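Local structure of RPA0582 (Rhodopseudomonas palustris, 3HHL) at residues A14-N19 with G23-L28. The protein is of unknown function but belongs to the DUF1330 family, whose members adopt the dimeric alpha-beta-barrel fold. Numbering follows the deposited sequence. Where two conformers were deposited one is given.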
loop_
_atom_site.group_PDB
_atom_site.type_symbol
_atom_site.label_atom_id
_atom_site.label_comp_id
_atom_site.label_asym_id
_atom_site.label_seq_id
_atom_site.Cartn_x
_atom_site.Cartn_y
_atom_site.Cartn_z
ATOM N N ALA C 14 11.099 -3.230 18.171
ATOM C CA ALA C 14 10.892 -2.807 19.555
ATOM C C ALA C 14 9.761 -1.760 19.581
ATOM O O ALA C 14 8.854 -1.820 20.419
ATOM C CB ALA C 14 12.203 -2.258 20.183
ATOM N N GLN C 15 9.805 -0.836 18.630
ATOM C CA GLN C 15 8.775 0.166 18.497
ATOM C C GLN C 15 7.386 -0.430 18.250
ATOM O O GLN C 15 6.406 0.094 18.757
ATOM C CB GLN C 15 9.118 1.132 17.372
ATOM C CG GLN C 15 10.100 2.234 17.797
ATOM C CD GLN C 15 10.596 3.065 16.622
ATOM O OE1 GLN C 15 10.710 2.564 15.511
ATOM N NE2 GLN C 15 10.885 4.329 16.865
ATOM N N PHE C 16 7.327 -1.494 17.451
ATOM C CA PHE C 16 6.099 -2.242 17.160
ATOM C C PHE C 16 5.513 -2.799 18.451
ATOM O O PHE C 16 4.368 -2.562 18.741
ATOM C CB PHE C 16 6.444 -3.353 16.170
ATOM C CG PHE C 16 5.296 -4.194 15.752
ATOM C CD1 PHE C 16 4.522 -3.838 14.685
ATOM C CD2 PHE C 16 5.040 -5.392 16.385
ATOM C CE1 PHE C 16 3.441 -4.634 14.298
ATOM C CE2 PHE C 16 3.982 -6.176 16.016
ATOM C CZ PHE C 16 3.175 -5.802 14.975
ATOM N N ARG C 17 6.335 -3.484 19.239
ATOM C CA ARG C 17 5.919 -4.036 20.518
ATOM C C ARG C 17 5.534 -2.935 21.508
ATOM O O ARG C 17 4.582 -3.091 22.290
ATOM C CB ARG C 17 7.050 -4.889 21.104
ATOM C CG ARG C 17 7.409 -6.145 20.284
ATOM C CD ARG C 17 8.549 -6.943 20.924
ATOM N NE ARG C 17 9.804 -6.208 20.882
ATOM C CZ ARG C 17 11.001 -6.771 20.864
ATOM N NH1 ARG C 17 11.108 -8.096 20.895
ATOM N NH2 ARG C 17 12.080 -6.003 20.832
ATOM N N ALA C 18 6.274 -1.830 21.494
ATOM C CA ALA C 18 6.002 -0.692 22.414
ATOM C C ALA C 18 4.561 -0.153 22.242
ATOM O O ALA C 18 3.886 0.206 23.205
ATOM C CB ALA C 18 6.982 0.406 22.162
ATOM N N ASN C 19 4.092 -0.123 20.997
ATOM C CA ASN C 19 2.779 0.335 20.716
ATOM C C ASN C 19 1.768 -0.822 20.738
ATOM O O ASN C 19 1.412 -1.389 19.707
ATOM C CB ASN C 19 2.723 1.045 19.398
ATOM C CG ASN C 19 1.390 1.685 19.192
ATOM O OD1 ASN C 19 0.524 1.670 20.104
ATOM N ND2 ASN C 19 1.192 2.243 18.032
ATOM N N GLY C 23 -6.637 -3.578 19.891
ATOM C CA GLY C 23 -7.436 -3.490 18.684
ATOM C C GLY C 23 -6.701 -4.173 17.556
ATOM O O GLY C 23 -5.534 -4.380 17.634
ATOM N N PRO C 24 -7.410 -4.558 16.512
ATOM C CA PRO C 24 -6.787 -5.182 15.377
ATOM C C PRO C 24 -5.722 -4.294 14.791
ATOM O O PRO C 24 -5.779 -3.073 14.937
ATOM C CB PRO C 24 -7.930 -5.290 14.367
ATOM C CG PRO C 24 -9.127 -5.252 15.145
ATOM C CD PRO C 24 -8.867 -4.410 16.321
ATOM N N ILE C 25 -4.759 -4.938 14.158
ATOM C CA ILE C 25 -3.732 -4.307 13.402
ATOM C C ILE C 25 -3.886 -4.854 12.012
ATOM O O ILE C 25 -4.192 -6.025 11.845
ATOM C CB ILE C 25 -2.301 -4.597 13.921
ATOM C CG1 ILE C 25 -2.010 -6.092 14.035
ATOM C CG2 ILE C 25 -2.125 -3.987 15.277
ATOM C CD1 ILE C 25 -0.547 -6.426 14.359
ATOM N N HIS C 26 -3.740 -3.986 11.026
ATOM C CA HIS C 26 -3.739 -4.361 9.628
ATOM C C HIS C 26 -2.363 -4.167 9.081
ATOM O O HIS C 26 -1.777 -3.103 9.207
ATOM C CB HIS C 26 -4.714 -3.496 8.834
ATOM C CG HIS C 26 -6.117 -3.995 8.882
ATOM N ND1 HIS C 26 -7.134 -3.421 8.152
ATOM C CD2 HIS C 26 -6.682 -4.981 9.627
ATOM C CE1 HIS C 26 -8.263 -4.041 8.443
ATOM N NE2 HIS C 26 -8.020 -4.996 9.329
HETATM N N MSE C 27 -1.855 -5.203 8.458
HETATM C CA MSE C 27 -0.506 -5.222 7.975
HETATM C C MSE C 27 -0.548 -5.226 6.433
HETATM O O MSE C 27 -0.843 -6.245 5.790
HETATM C CB MSE C 27 0.188 -6.450 8.502
HETATM C CG MSE C 27 0.204 -6.575 10.005
HETATM SE SE MSE C 27 1.111 -5.149 10.894
HETATM C CE MSE C 27 2.918 -5.552 10.398
ATOM N N LEU C 28 -0.255 -4.061 5.854
ATOM C CA LEU C 28 -0.190 -3.904 4.402
ATOM C C LEU C 28 1.159 -4.363 3.921
ATOM O O LEU C 28 2.178 -3.798 4.319
ATOM C CB LEU C 28 -0.426 -2.462 4.003
ATOM C CG LEU C 28 -0.259 -2.095 2.533
ATOM C CD1 LEU C 28 -1.107 -2.973 1.597
ATOM C CD2 LEU C 28 -0.584 -0.599 2.328
#
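In this dimeric alpha-beta-barrel protein, the N-terminal helix 10-18 is joined to strand 25-33, an inner strand of the antiparallel sheet, by one buried phenylalanine: Phe16 reaches from the last turns of the helix to Ile25 and Met27 at the start of the strand. The helix stands well off the sheet, the closest CA atoms, those of Phe16 and Ile25, being 10.7 Å apart, and the Phe16 ring and the Ile25 side chain together bridge that gap. With CG anti to the backbone N (chi1 -179°), the ring is carried away from the helix and presents its far end to the strand. Ile25 and Met27, two residues apart, both direct their side chains to this side of the sheet, whereas His26 between them turns to the other and is hydrogen-bonded through NE2 to Glu94 OE1.

The contact is wholly apolar and small, burying 96 Å² in all. Phe16 crosses Ile25 at about a right angle, its CZ lying 3.8 Å from the Ile25 CD1 methyl. Bends at chi2 and chi3 turn the chain of Met27, a selenomethionine, so that its methyl CE comes within 4.0 Å of Phe16 CE1. Around this trio, Val98 of helix 98-106 packs against both Phe16 and Ile25, as does Phe101, Arg128 makes a cation-pi contact with the Phe16 ring, and an apolar side chain of the other subunit touches Phe16. In the Met-aromatic contact, Met27 SE lies at the ring edge, 5.5 Å from the Phe16 centroid and 79° off the ring normal.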